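Local coordinates for hypothetical protein yiiM (Escherichia coli, PDB 1O65) that is of unknown function but carries a MOSC domain, of a family associated with molybdenum binding and oxidoreductase activity, and a small three-helix domain, at residues M193-L204 against M217-I226. Residues are numbered along the deposited sequence; the frame is centred on the assembly and turned at random.
Sequences MPFDDDQYHRLL and MQKRRLSGKI
Helix 197-204 and residues 217-223, the C-terminal part of helix 211-223, run nearly antiparallel, with a closest axis approach of 9.5 Å and a crossing angle of -152°, D197 facing R221 and Y200 facing M217; both lie within the three-helix domain of YiiM-like proteins. Across this pair R221 packs as a knob among D197, Y200, H201 and L204. Its chain bends about the CG-CD bond (chi3 65°) and turns the guanidinium side-on to the D197 carboxylate, forming a two-pronged salt bridge. R221 NE reaches D197 OD1 at 2.7 Å from above the carboxylate plane, whereas R221 NH2 meets D197 OD2 on its syn side; both bonds are nearly straight, and the two flat groups are tilted 34° apart. H201 CB lies over the centre of one guanidinium face, while L204 CD1 rests against the aliphatic R221 CD.

Deeper in the interface, the Y200 ring takes R220 CD over one face as a CH-pi contact, 4.1 Å from CD to the ring centroid. M217 SD approaches the same ring obliquely, a Met-aromatic contact with 3.7 Å between SD and Y200 CD1. The R220 guanidinium stands almost perpendicular to the Y200 ring, between M217 CE over one face and I226 CG2 over the other, and its charge is paired with E227. L203 CD2 and L204 CD2 pack against M217 CG and CB respectively, and Y200, L203 and M217 also touch helix 183-191, which precedes both in the chain.

Beyond the helix, where G224 turns with positive phi, F195 is wedged between Y200 CE2 on one ring face and G224 O on the other; R220 O and I226 CG1 both lie at the ring's edge. One water donates both to D197 OD1, at 2.6 Å, and to the carbonyl R221 O, bridging the segments beside the salt bridge.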
ATOM      1  N   MET A 193       4.804 -11.273  13.629  1.00 31.49           N
ATOM      2  CA  MET A 193       4.642 -12.507  14.372  1.00 31.28           C
ATOM      3  C   MET A 193       5.620 -13.602  13.999  1.00 30.74           C
ATOM      4  O   MET A 193       6.232 -13.616  12.928  1.00 30.44           O
ATOM      5  CB  MET A 193       3.228 -13.048  14.297  1.00 35.92           C
ATOM      6  CG  MET A 193       2.431 -12.850  13.044  1.00 41.45           C
ATOM      7  SD  MET A 193       1.238 -14.197  12.765  1.00 40.73           S
ATOM      8  CE  MET A 193       2.276 -15.368  11.914  1.00 42.87           C
ATOM      9  N   PRO A 194       5.803 -14.518  14.956  1.00 29.38           N
ATOM     10  CA  PRO A 194       6.666 -15.663  14.707  1.00 29.25           C
ATOM     11  C   PRO A 194       5.960 -16.630  13.758  1.00 27.73           C
ATOM     12  O   PRO A 194       4.754 -16.550  13.567  1.00 25.40           O
ATOM     13  CB  PRO A 194       6.908 -16.296  16.066  1.00 29.82           C
ATOM     14  CG  PRO A 194       6.042 -15.574  17.024  1.00 30.80           C
ATOM     15  CD  PRO A 194       5.668 -14.246  16.410  1.00 29.35           C
ATOM     16  N   PHE A 195       6.719 -17.520  13.132  1.00 27.22           N
ATOM     17  CA  PHE A 195       6.194 -18.511  12.221  1.00 27.44           C
ATOM     18  C   PHE A 195       4.881 -19.120  12.705  1.00 28.75           C
ATOM     19  O   PHE A 195       4.725 -19.593  13.830  1.00 27.72           O
ATOM     20  CB  PHE A 195       7.254 -19.629  12.004  1.00 24.10           C
ATOM     21  CG  PHE A 195       6.841 -20.505  10.834  1.00 26.93           C
ATOM     22  CD1 PHE A 195       5.927 -21.530  11.012  1.00 23.33           C
ATOM     23  CD2 PHE A 195       7.311 -20.235   9.552  1.00 24.58           C
ATOM     24  CE1 PHE A 195       5.515 -22.274   9.931  1.00 25.81           C
ATOM     25  CE2 PHE A 195       6.899 -20.982   8.468  1.00 23.07           C
ATOM     26  CZ  PHE A 195       6.015 -22.031   8.670  1.00 25.85           C
ATOM     27  N   ASP A 196       3.829 -19.015  11.887  1.00 30.08           N
ATOM     28  CA  ASP A 196       2.532 -19.604  12.232  1.00 30.93           C
ATOM     29  C   ASP A 196       1.932 -20.128  10.936  1.00 30.42           C
ATOM     30  O   ASP A 196       1.529 -19.290  10.114  1.00 32.34           O
ATOM     31  CB  ASP A 196       1.562 -18.576  12.835  1.00 35.51           C
ATOM     32  CG  ASP A 196       0.305 -19.229  13.375  1.00 38.73           C
ATOM     33  OD1 ASP A 196       0.417 -20.170  14.198  1.00 45.40           O
ATOM     34  OD2 ASP A 196      -0.820 -18.863  13.016  1.00 40.66           O
ATOM     35  N   ASP A 197       1.893 -21.412  10.697  1.00 29.29           N
ATOM     36  CA  ASP A 197       1.308 -21.898   9.451  1.00 29.72           C
ATOM     37  C   ASP A 197      -0.138 -21.455   9.260  1.00 29.12           C
ATOM     38  O   ASP A 197      -0.560 -21.187   8.136  1.00 27.80           O
ATOM     39  CB  ASP A 197       1.370 -23.445   9.400  1.00 24.75           C
ATOM     40  CG  ASP A 197       0.977 -23.944   8.031  1.00 24.01           C
ATOM     41  OD1 ASP A 197       1.756 -23.731   7.076  1.00 24.69           O
ATOM     42  OD2 ASP A 197      -0.111 -24.540   7.863  1.00 26.26           O
ATOM     43  N   ASP A 198      -0.940 -21.516  10.335  1.00 28.90           N
ATOM     44  CA  ASP A 198      -2.343 -21.180  10.276  1.00 28.75           C
ATOM     45  C   ASP A 198      -2.565 -19.737   9.811  1.00 27.17           C
ATOM     46  O   ASP A 198      -3.458 -19.444   9.029  1.00 25.20           O
ATOM     47  CB  ASP A 198      -3.045 -21.397  11.613  1.00 33.75           C
ATOM     48  CG  ASP A 198      -3.285 -22.838  11.980  1.00 36.67           C
ATOM     49  OD1 ASP A 198      -3.280 -23.724  11.100  1.00 38.84           O
ATOM     50  OD2 ASP A 198      -3.519 -23.096  13.187  1.00 40.07           O
ATOM     51  N   GLN A 199      -1.759 -18.841  10.337  1.00 26.17           N
ATOM     52  CA  GLN A 199      -1.797 -17.430   9.971  1.00 26.03           C
ATOM     53  C   GLN A 199      -1.407 -17.287   8.503  1.00 25.13           C
ATOM     54  O   GLN A 199      -2.054 -16.510   7.783  1.00 23.84           O
ATOM     55  CB  GLN A 199      -0.901 -16.647  10.906  1.00 30.80           C
ATOM     56  CG  GLN A 199      -1.378 -15.300  11.362  1.00 40.39           C
ATOM     57  CD  GLN A 199      -2.726 -15.310  12.044  1.00 44.83           C
ATOM     58  OE1 GLN A 199      -3.587 -14.484  11.759  1.00 47.23           O
ATOM     59  NE2 GLN A 199      -2.938 -16.275  12.924  1.00 48.46           N
ATOM     60  N   TYR A 200      -0.420 -18.065   8.032  1.00 22.21           N
ATOM     61  CA  TYR A 200      -0.053 -18.014   6.623  1.00 21.89           C
ATOM     62  C   TYR A 200      -1.193 -18.565   5.771  1.00 22.24           C
ATOM     63  O   TYR A 200      -1.527 -18.006   4.719  1.00 21.19           O
ATOM     64  CB  TYR A 200       1.264 -18.730   6.292  1.00 20.37           C
ATOM     65  CG  TYR A 200       2.409 -18.228   7.155  1.00 21.01           C
ATOM     66  CD1 TYR A 200       2.513 -16.865   7.449  1.00 21.35           C
ATOM     67  CD2 TYR A 200       3.359 -19.067   7.677  1.00 19.28           C
ATOM     68  CE1 TYR A 200       3.501 -16.368   8.257  1.00 21.43           C
ATOM     69  CE2 TYR A 200       4.378 -18.578   8.477  1.00 19.70           C
ATOM     70  CZ  TYR A 200       4.448 -17.238   8.760  1.00 21.12           C
ATOM     71  OH  TYR A 200       5.443 -16.742   9.551  1.00 21.53           O
ATOM     72  N   HIS A 201      -1.883 -19.608   6.262  1.00 20.55           N
ATOM     73  CA  HIS A 201      -2.998 -20.130   5.457  1.00 21.92           C
ATOM     74  C   HIS A 201      -4.094 -19.060   5.356  1.00 21.41           C
ATOM     75  O   HIS A 201      -4.723 -18.842   4.329  1.00 19.80           O
ATOM     76  CB  HIS A 201      -3.540 -21.426   6.037  1.00 21.47           C
ATOM     77  CG  HIS A 201      -4.734 -21.988   5.336  1.00 22.16           C
ATOM     78  ND1 HIS A 201      -6.025 -21.714   5.775  1.00 26.86           N
ATOM     79  CD2 HIS A 201      -4.876 -22.780   4.269  1.00 19.71           C
ATOM     80  CE1 HIS A 201      -6.903 -22.343   4.992  1.00 22.84           C
ATOM     81  NE2 HIS A 201      -6.219 -22.984   4.069  1.00 22.53           N
ATOM     82  N   ARG A 202      -4.288 -18.362   6.456  1.00 20.05           N
ATOM     83  CA  ARG A 202      -5.297 -17.307   6.507  1.00 22.76           C
ATOM     84  C   ARG A 202      -4.969 -16.167   5.554  1.00 21.84           C
ATOM     85  O   ARG A 202      -5.837 -15.747   4.786  1.00 20.96           O
ATOM     86  CB  ARG A 202      -5.475 -16.894   7.961  1.00 21.85           C
ATOM     87  CG  ARG A 202      -5.871 -15.465   8.219  1.00 25.28           C
ATOM     88  CD  ARG A 202      -6.373 -15.379   9.690  1.00 25.93           C
ATOM     89  NE  ARG A 202      -7.457 -14.418   9.722  1.00 25.80           N
ATOM     90  CZ  ARG A 202      -7.316 -13.141   9.995  1.00 29.08           C
ATOM     91  NH1 ARG A 202      -6.073 -12.730  10.277  1.00 28.75           N
ATOM     92  NH2 ARG A 202      -8.406 -12.358  10.011  1.00 24.59           N
ATOM     93  N   LEU A 203      -3.726 -15.694   5.493  1.00 21.31           N
ATOM     94  CA  LEU A 203      -3.356 -14.609   4.601  1.00 20.40           C
ATOM     95  C   LEU A 203      -3.480 -15.035   3.150  1.00 18.83           C
ATOM     96  O   LEU A 203      -3.985 -14.280   2.299  1.00 20.18           O
ATOM     97  CB  LEU A 203      -1.980 -14.014   4.880  1.00 21.38           C
ATOM     98  CG  LEU A 203      -1.522 -12.879   3.939  1.00 25.31           C
ATOM     99  CD1 LEU A 203      -2.520 -11.733   3.884  1.00 20.81           C
ATOM    100  CD2 LEU A 203      -0.170 -12.327   4.406  1.00 23.03           C
ATOM    101  N   LEU A 204      -3.128 -16.259   2.826  1.00 18.19           N
ATOM    102  CA  LEU A 204      -3.211 -16.783   1.464  1.00 18.01           C
ATOM    103  C   LEU A 204      -4.660 -16.907   1.005  1.00 18.10           C
ATOM    104  O   LEU A 204      -4.871 -17.007  -0.205  1.00 17.28           O
ATOM    105  CB  LEU A 204      -2.520 -18.128   1.312  1.00 19.14           C
ATOM    106  CG  LEU A 204      -0.992 -18.190   1.315  1.00 23.62           C
ATOM    107  CD1 LEU A 204      -0.528 -19.604   1.638  1.00 18.35           C
ATOM    108  CD2 LEU A 204      -0.394 -17.759  -0.040  1.00 20.90           C
ATOM    109  N   MET A 217       4.322 -16.119   1.092  1.00 19.63           N
ATOM    110  CA  MET A 217       3.601 -16.884   2.118  1.00 20.94           C
ATOM    111  C   MET A 217       3.629 -18.351   1.781  1.00 19.51           C
ATOM    112  O   MET A 217       3.918 -19.146   2.677  1.00 20.16           O
ATOM    113  CB  MET A 217       2.207 -16.338   2.393  1.00 19.10           C
ATOM    114  CG  MET A 217       2.278 -14.893   2.867  1.00 19.61           C
ATOM    115  SD  MET A 217       3.173 -14.752   4.432  1.00 19.93           S
ATOM    116  CE  MET A 217       3.779 -13.076   4.328  1.00 16.52           C
ATOM    117  N   GLN A 218       3.433 -18.706   0.503  1.00 19.83           N
ATOM    118  CA  GLN A 218       3.509 -20.150   0.195  1.00 19.97           C
ATOM    119  C   GLN A 218       4.915 -20.685   0.466  1.00 19.89           C
ATOM    120  O   GLN A 218       5.070 -21.804   0.966  1.00 18.05           O
ATOM    121  CB  GLN A 218       3.092 -20.432  -1.241  1.00 21.22           C
ATOM    122  CG  GLN A 218       3.055 -21.919  -1.587  1.00 23.58           C
ATOM    123  CD  GLN A 218       2.017 -22.696  -0.815  1.00 26.10           C
ATOM    124  OE1 GLN A 218       0.792 -22.585  -0.981  1.00 24.93           O
ATOM    125  NE2 GLN A 218       2.501 -23.556   0.082  1.00 27.33           N
ATOM    126  N   LYS A 219       5.970 -19.903   0.143  1.00 19.33           N
ATOM    127  CA  LYS A 219       7.320 -20.375   0.446  1.00 21.93           C
ATOM    128  C   LYS A 219       7.495 -20.602   1.950  1.00 21.18           C
ATOM    129  O   LYS A 219       8.212 -21.542   2.318  1.00 22.54           O
ATOM    130  CB  LYS A 219       8.465 -19.519  -0.043  1.00 20.77           C
ATOM    131  CG  LYS A 219       8.610 -19.406  -1.551  1.00 24.25           C
ATOM    132  CD  LYS A 219       8.672 -20.764  -2.194  1.00 27.21           C
ATOM    133  CE  LYS A 219       9.109 -20.684  -3.665  1.00 30.28           C
ATOM    134  NZ  LYS A 219       9.200 -22.080  -4.199  1.00 30.41           N
ATOM    135  N   ARG A 220       6.855 -19.790   2.790  1.00 19.93           N
ATOM    136  CA  ARG A 220       7.034 -20.032   4.227  1.00 20.90           C
ATOM    137  C   ARG A 220       6.385 -21.345   4.662  1.00 20.81           C
ATOM    138  O   ARG A 220       6.986 -22.053   5.475  1.00 18.54           O
ATOM    139  CB  ARG A 220       6.470 -18.879   5.059  1.00 20.13           C
ATOM    140  CG  ARG A 220       7.317 -17.595   4.894  1.00 20.63           C
ATOM    141  CD  ARG A 220       6.630 -16.514   5.747  1.00 21.64           C
ATOM    142  NE  ARG A 220       7.174 -15.197   5.492  1.00 21.36           N
ATOM    143  CZ  ARG A 220       6.899 -14.141   6.254  1.00 21.52           C
ATOM    144  NH1 ARG A 220       6.089 -14.300   7.304  1.00 20.94           N
ATOM    145  NH2 ARG A 220       7.440 -12.975   5.971  1.00 19.50           N
ATOM    146  N   ARG A 221       5.208 -21.675   4.121  1.00 19.59           N
ATOM    147  CA  ARG A 221       4.538 -22.899   4.555  1.00 21.84           C
ATOM    148  C   ARG A 221       5.384 -24.133   4.234  1.00 22.83           C
ATOM    149  O   ARG A 221       5.485 -25.003   5.092  1.00 22.03           O
ATOM    150  CB  ARG A 221       3.127 -23.081   3.991  1.00 17.57           C
ATOM    151  CG  ARG A 221       2.214 -21.871   4.183  1.00 19.72           C
ATOM    152  CD  ARG A 221       0.766 -22.199   3.915  1.00 18.34           C
ATOM    153  NE  ARG A 221       0.203 -23.159   4.881  1.00 15.93           N
ATOM    154  CZ  ARG A 221      -0.871 -23.881   4.585  1.00 18.14           C
ATOM    155  NH1 ARG A 221      -1.449 -23.726   3.374  1.00 18.26           N
ATOM    156  NH2 ARG A 221      -1.365 -24.740   5.466  1.00 17.13           N
ATOM    157  N   LEU A 222       5.997 -24.149   3.051  1.00 23.87           N
ATOM    158  CA  LEU A 222       6.771 -25.298   2.614  1.00 25.33           C
ATOM    159  C   LEU A 222       8.150 -25.390   3.234  1.00 25.79           C
ATOM    160  O   LEU A 222       8.636 -26.486   3.514  1.00 26.60           O
ATOM    161  CB  LEU A 222       6.870 -25.305   1.077  1.00 23.77           C
ATOM    162  CG  LEU A 222       5.524 -25.575   0.362  1.00 25.02           C
ATOM    163  CD1 LEU A 222       5.637 -25.251  -1.115  1.00 22.28           C
ATOM    164  CD2 LEU A 222       5.128 -27.038   0.538  1.00 24.22           C
ATOM    165  N   SER A 223       8.774 -24.243   3.513  1.00 25.20           N
ATOM    166  CA  SER A 223      10.109 -24.267   4.091  1.00 24.57           C
ATOM    167  C   SER A 223      10.053 -24.362   5.601  1.00 24.32           C
ATOM    168  O   SER A 223      10.995 -24.828   6.236  1.00 23.64           O
ATOM    169  CB  SER A 223      10.904 -23.011   3.665  1.00 23.28           C
ATOM    170  OG  SER A 223      10.511 -21.920   4.478  1.00 22.06           O
ATOM    171  N   GLY A 224       8.958 -23.897   6.198  1.00 24.27           N
ATOM    172  CA  GLY A 224       8.849 -23.916   7.666  1.00 23.04           C
ATOM    173  C   GLY A 224       9.681 -22.766   8.223  1.00 22.98           C
ATOM    174  O   GLY A 224      10.027 -22.742   9.400  1.00 22.92           O
ATOM    175  N   LYS A 225       9.985 -21.756   7.391  1.00 22.38           N
ATOM    176  CA  LYS A 225      10.778 -20.643   7.865  1.00 24.25           C
ATOM    177  C   LYS A 225      10.338 -19.299   7.305  1.00 24.08           C
ATOM    178  O   LYS A 225       9.684 -19.192   6.287  1.00 23.04           O
ATOM    179  CB  LYS A 225      12.282 -20.825   7.545  1.00 28.73           C
ATOM    180  CG  LYS A 225      12.939 -21.875   8.422  1.00 33.38           C
ATOM    181  CD  LYS A 225      14.402 -22.072   8.224  1.00 38.21           C
ATOM    182  CE  LYS A 225      14.785 -22.511   6.811  1.00 40.30           C
ATOM    183  NZ  LYS A 225      15.751 -23.662   6.896  1.00 37.31           N
ATOM    184  N   ILE A 226      10.760 -18.251   8.004  1.00 23.87           N
ATOM    185  CA  ILE A 226      10.498 -16.886   7.583  1.00 24.00           C
ATOM    186  C   ILE A 226      11.679 -16.401   6.769  1.00 23.71           C
ATOM    187  O   ILE A 226      12.796 -16.411   7.309  1.00 24.78           O
ATOM    188  CB  ILE A 226      10.292 -15.995   8.834  1.00 24.15           C
ATOM    189  CG1 ILE A 226       9.099 -16.566   9.621  1.00 24.73           C
ATOM    190  CG2 ILE A 226      10.071 -14.543   8.442  1.00 25.03           C
ATOM    191  CD1 ILE A 226       8.777 -15.869  10.914  1.00 23.14           C
TER
HETATM  192  O   HOH W   1       4.176 -24.514   7.460  1.00 29.27           O